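Local coordinates for solute-binding periplasmic protein of iron/siderophore ABC transporter (Yersinia pestis, PDB 6B2Y), which probably captures chelated iron in the periplasm and passes it to an ABC transporter for uptake, at residues Gln188-Asn191 and Tyr192-Tyr196; Ala295-Thr298 and Pro299-Gln303. One frame throughout, in Å; residues are numbered along the deposited sequence.

Contact 1. Residues Gln188-Asn191 and Tyr192-Tyr196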
loop_
_atom_site.group_PDB
_atom_site.type_symbol
_atom_site.label_atom_id
_atom_site.label_comp_id
_atom_site.label_asym_id
_atom_site.label_seq_id
_atom_site.Cartn_x
_atom_site.Cartn_y
_atom_site.Cartn_z
ATOM N N GLN A 188 20.335 0.752 4.418
ATOM C CA GLN A 188 19.269 0.398 3.494
ATOM C C GLN A 188 18.090 1.357 3.626
ATOM O O GLN A 188 17.516 1.778 2.619
ATOM C CB GLN A 188 18.822 -1.043 3.739
ATOM C CG GLN A 188 19.825 -2.120 3.262
ATOM C CD GLN A 188 21.003 -2.315 4.216
ATOM O OE1 GLN A 188 21.034 -1.773 5.327
ATOM N NE2 GLN A 188 21.989 -3.101 3.776
ATOM N N ALA A 189 17.731 1.722 4.855
ATOM C CA ALA A 189 16.632 2.667 5.057
ATOM C C ALA A 189 16.950 4.014 4.428
ATOM O O ALA A 189 16.118 4.595 3.719
ATOM C CB ALA A 189 16.340 2.821 6.549
ATOM N N GLU A 190 18.162 4.524 4.675
ATOM C CA GLU A 190 18.578 5.789 4.079
ATOM C C GLU A 190 18.577 5.717 2.557
ATOM O O GLU A 190 18.137 6.656 1.887
ATOM C CB GLU A 190 19.961 6.191 4.603
ATOM C CG GLU A 190 20.442 7.504 4.007
ATOM C CD GLU A 190 21.654 8.082 4.718
ATOM O OE1 GLU A 190 21.874 7.775 5.904
ATOM O OE2 GLU A 190 22.382 8.860 4.074
ATOM N N ASN A 191 19.067 4.606 1.983
ATOM C CA ASN A 191 19.030 4.460 0.530
ATOM C C ASN A 191 17.601 4.543 0.015
ATOM O O ASN A 191 17.328 5.229 -0.980
ATOM C CB ASN A 191 19.670 3.127 0.107
ATOM C CG ASN A 191 21.162 3.077 0.388
ATOM O OD1 ASN A 191 21.801 4.120 0.592
ATOM N ND2 ASN A 191 21.724 1.866 0.421
ATOM N N TYR A 192 16.660 3.878 0.692
ATOM C CA TYR A 192 15.290 3.930 0.201
ATOM C C TYR A 192 14.675 5.325 0.390
ATOM O O TYR A 192 13.963 5.817 -0.495
ATOM C CB TYR A 192 14.419 2.853 0.859
ATOM C CG TYR A 192 13.088 2.813 0.154
ATOM C CD1 TYR A 192 12.959 2.209 -1.095
ATOM C CD2 TYR A 192 11.980 3.486 0.676
ATOM C CE1 TYR A 192 11.764 2.218 -1.768
ATOM C CE2 TYR A 192 10.777 3.505 0.004
ATOM C CZ TYR A 192 10.669 2.877 -1.214
ATOM O OH TYR A 192 9.476 2.896 -1.887
ATOM N N ILE A 193 14.963 5.987 1.518
ATOM C CA ILE A 193 14.402 7.320 1.765
ATOM C C ILE A 193 14.809 8.279 0.659
ATOM O O ILE A 193 13.985 9.046 0.140
ATOM C CB ILE A 193 14.842 7.833 3.146
ATOM C CG1 ILE A 193 14.048 7.134 4.246
ATOM C CG2 ILE A 193 14.722 9.362 3.245
ATOM C CD1 ILE A 193 14.819 7.088 5.579
ATOM N N ASN A 194 16.083 8.235 0.272
ATOM C CA ASN A 194 16.569 9.068 -0.821
ATOM C C ASN A 194 15.900 8.703 -2.144
ATOM O O ASN A 194 15.512 9.590 -2.906
ATOM C CB ASN A 194 18.093 8.938 -0.921
ATOM C CG ASN A 194 18.811 9.773 0.127
ATOM O OD1 ASN A 194 18.249 10.731 0.626
ATOM N ND2 ASN A 194 20.045 9.411 0.464
ATOM N N PHE A 195 15.756 7.400 -2.436
ATOM C CA PHE A 195 15.099 6.986 -3.680
ATOM C C PHE A 195 13.647 7.440 -3.716
ATOM O O PHE A 195 13.148 7.915 -4.740
ATOM C CB PHE A 195 15.193 5.462 -3.829
ATOM C CG PHE A 195 14.330 4.892 -4.932
ATOM C CD1 PHE A 195 14.804 4.828 -6.238
ATOM C CD2 PHE A 195 13.054 4.414 -4.662
ATOM C CE1 PHE A 195 14.007 4.289 -7.264
ATOM C CE2 PHE A 195 12.261 3.878 -5.667
ATOM C CZ PHE A 195 12.739 3.813 -6.976
ATOM N N TYR A 196 12.953 7.311 -2.596
ATOM C CA TYR A 196 11.553 7.707 -2.542
ATOM C C TYR A 196 11.400 9.219 -2.699
ATOM O O TYR A 196 10.600 9.695 -3.514
ATOM C CB TYR A 196 10.978 7.233 -1.211
ATOM C CG TYR A 196 9.516 7.501 -0.967
ATOM C CD1 TYR A 196 9.074 8.773 -0.569
ATOM C CD2 TYR A 196 8.582 6.479 -1.069
ATOM C CE1 TYR A 196 7.748 9.020 -0.313
ATOM C CE2 TYR A 196 7.254 6.715 -0.818
ATOM C CZ TYR A 196 6.840 7.983 -0.435
ATOM O OH TYR A 196 5.517 8.232 -0.174
HETATM O O HOH W 1 21.706 7.071 0.210
#

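Contact 2. Residues Ala295-Thr298 and Pro299-Gln303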
loop_
_atom_site.group_PDB
_atom_site.type_symbol
_atom_site.label_atom_id
_atom_site.label_comp_id
_atom_site.label_asym_id
_atom_site.label_seq_id
_atom_site.Cartn_x
_atom_site.Cartn_y
_atom_site.Cartn_z
ATOM N N ALA A 295 0.764 -9.039 -9.092
ATOM C CA ALA A 295 2.017 -9.535 -9.660
ATOM C C ALA A 295 1.800 -10.575 -10.747
ATOM O O ALA A 295 2.748 -10.881 -11.480
ATOM C CB ALA A 295 2.907 -10.115 -8.559
ATOM N N GLN A 296 0.589 -11.118 -10.867
ATOM C CA GLN A 296 0.296 -12.142 -11.864
ATOM C C GLN A 296 -0.773 -11.688 -12.845
ATOM O O GLN A 296 -1.297 -12.509 -13.614
ATOM C CB GLN A 296 -0.131 -13.443 -11.177
ATOM C CG GLN A 296 0.946 -14.045 -10.260
ATOM C CD GLN A 296 0.469 -15.292 -9.537
ATOM O OE1 GLN A 296 -0.601 -15.307 -8.927
ATOM N NE2 GLN A 296 1.260 -16.359 -9.622
ATOM N N VAL A 297 -1.107 -10.403 -12.855
ATOM C CA VAL A 297 -2.152 -9.872 -13.717
ATOM C C VAL A 297 -1.511 -9.266 -14.958
ATOM O O VAL A 297 -0.523 -8.527 -14.861
ATOM C CB VAL A 297 -3.005 -8.832 -12.969
ATOM C CG1 VAL A 297 -3.973 -8.160 -13.922
ATOM C CG2 VAL A 297 -3.752 -9.520 -11.840
ATOM N N THR A 298 -2.067 -9.597 -16.135
ATOM C CA THR A 298 -1.627 -9.041 -17.405
ATOM C C THR A 298 -2.387 -7.760 -17.709
ATOM O O THR A 298 -3.487 -7.548 -17.193
ATOM C CB THR A 298 -1.866 -10.050 -18.534
ATOM O OG1 THR A 298 -3.278 -10.195 -18.756
ATOM C CG2 THR A 298 -1.286 -11.395 -18.170
ATOM N N PRO A 299 -1.829 -6.891 -18.567
ATOM C CA PRO A 299 -2.585 -5.698 -18.984
ATOM C C PRO A 299 -3.995 -6.015 -19.443
ATOM O O PRO A 299 -4.938 -5.339 -19.022
ATOM C CB PRO A 299 -1.722 -5.125 -20.115
ATOM C CG PRO A 299 -0.324 -5.515 -19.733
ATOM C CD PRO A 299 -0.452 -6.886 -19.097
ATOM N N GLU A 300 -4.177 -7.062 -20.256
ATOM C CA GLU A 300 -5.501 -7.356 -20.792
ATOM C C GLU A 300 -6.490 -7.715 -19.687
ATOM O O GLU A 300 -7.633 -7.252 -19.699
ATOM C CB GLU A 300 -5.419 -8.484 -21.826
ATOM C CG GLU A 300 -6.774 -9.026 -22.252
ATOM C CD GLU A 300 -7.122 -10.366 -21.595
ATOM O OE1 GLU A 300 -8.118 -10.420 -20.836
ATOM O OE2 GLU A 300 -6.405 -11.366 -21.843
ATOM N N GLN A 301 -6.065 -8.532 -18.716
ATOM C CA GLN A 301 -6.959 -8.911 -17.622
ATOM C C GLN A 301 -7.346 -7.706 -16.772
ATOM O O GLN A 301 -8.516 -7.551 -16.385
ATOM C CB GLN A 301 -6.290 -9.957 -16.741
ATOM C CG GLN A 301 -6.092 -11.327 -17.381
ATOM C CD GLN A 301 -5.150 -12.181 -16.560
ATOM O OE1 GLN A 301 -4.240 -11.663 -15.913
ATOM N NE2 GLN A 301 -5.365 -13.493 -16.574
ATOM N N ALA A 302 -6.368 -6.870 -16.426
ATOM C CA ALA A 302 -6.665 -5.655 -15.675
ATOM C C ALA A 302 -7.688 -4.809 -16.424
ATOM O O ALA A 302 -8.730 -4.429 -15.871
ATOM C CB ALA A 302 -5.377 -4.868 -15.432
ATOM N N GLN A 303 -7.412 -4.544 -17.705
ATOM C CA GLN A 303 -8.305 -3.733 -18.522
ATOM C C GLN A 303 -9.712 -4.296 -18.536
ATOM O O GLN A 303 -10.680 -3.545 -18.442
ATOM C CB GLN A 303 -7.762 -3.637 -19.946
ATOM C CG GLN A 303 -8.512 -2.669 -20.827
ATOM C CD GLN A 303 -8.486 -1.273 -20.261
ATOM O OE1 GLN A 303 -9.512 -0.737 -19.836
ATOM N NE2 GLN A 303 -7.304 -0.671 -20.249
HETATM O O HOH W 2 -4.121 -12.084 -20.422
#

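Contact 1. Residues Gln188-Asn191 and Tyr192-Tyr196
Four successive i to i+4 backbone bonds carry the chain from Gln188-Asn191 into Tyr192-Tyr196: Tyr192 N to Gln188 O, Ile193 N to Ala189 O, Asn194 N to Glu190 O and Phe195 N to Asn191 O. The second is the shortest, 2.8 Å from Ile193 N to Ala189 O, and the isoleucine that donates it also lays its side chain back over the same carbonyl. With CG1 beside the backbone N (chi1 -76°), Ile193 CG1 comes within 3.3 Å of Ala189 O and CD1 within 3.4 Å, so apolar carbon screens this oxygen. One step on, Glu190 and Asn194 run side by side and point the same way, their carboxylate and amide planes 88° apart; Glu190 CG lies 4.0 Å from Asn194 ND2.

All this belongs to helix 186-207, which packs against helices 168-182, 340-350 and 360-371. Ile193 faces Leu173 and Arg177 of the first, while Tyr192 reaches Leu367 of the last and sets its ring edge-to-face with Phe371; its hydroxyl is hydrogen-bonded to Pro337 O.

On the exposed flank a water links the two asparagines across one turn. It donates to Asn191 OD1 at 3.0 Å and accepts from Asn194 ND2 at 2.9 Å. Asn191 OD1 takes a second bond from Gln187 NE2, one turn earlier, which would limit how freely that amide can turn.

Contact 2. Residues Ala295-Thr298 and Pro299-Gln303
Thr298 and Gln301 grip each other twice, and the two bonds together make a capping box at the start of helix 299-310. In one direction Gln301 N donates to Thr298 OG1 at 3.2 Å; in the other, Thr298 N donates to Gln301 OE1 at 3.0 Å, almost straight at 173°, though tilted out of the plane of the amide it reaches. Thr298 OG1 gets there because it sits between the backbone N and the carbonyl carbon (chi1 69°), which turns it to the first turn of the helix. The glutamine swings back from its own turn with CG beside the backbone N and the chain then extended, so that CG passes 3.3 Å from Thr298 OG1 before the amide oxygen meets the threonine N-H.

Just beyond the box, Ala302 N donates to Thr298 O at 3.1 Å, the first regular helical bond, and Val297 CG1 packs on Ala302 CB at 3.9 Å. A water bridges Thr298 OG1 and Glu300 OE2, lying 2.7 Å from the former.

Farther out, the approach to the cap is held by other parts of the chain: Val297 O accepts from Thr379 OG1, and Gln296 N donates to Gln94 OE1 at helix 93-102. Pro299, at the first helical position, has no N-H to satisfy, and the threonine hydroxyl serves that of Gln301. Glu300, close to the positive end of the helix dipole, would probably be favoured there as a carboxylate.

Along the chain contact 1 closes well before contact 2 opens, and the two do not touch: their centres are 29 Å apart and their nearest atoms about 16 Å. Contact 1 lies within the long helix 186-207, which follows the parallel sheet of the first half of the chain and precedes the mixed sheet of the second. Contact 2 starts helix 299-310, between strands 275-280 and 326-330 of that mixed sheet. Two sheet domains joined by a long helix are consistent with the class III (cluster A) binding proteins, which are thought to flex little on loading. Contact 1 thus belongs to the connecting helix, contact 2 to the second domain, at an edge that touches helix 93-102 of the first.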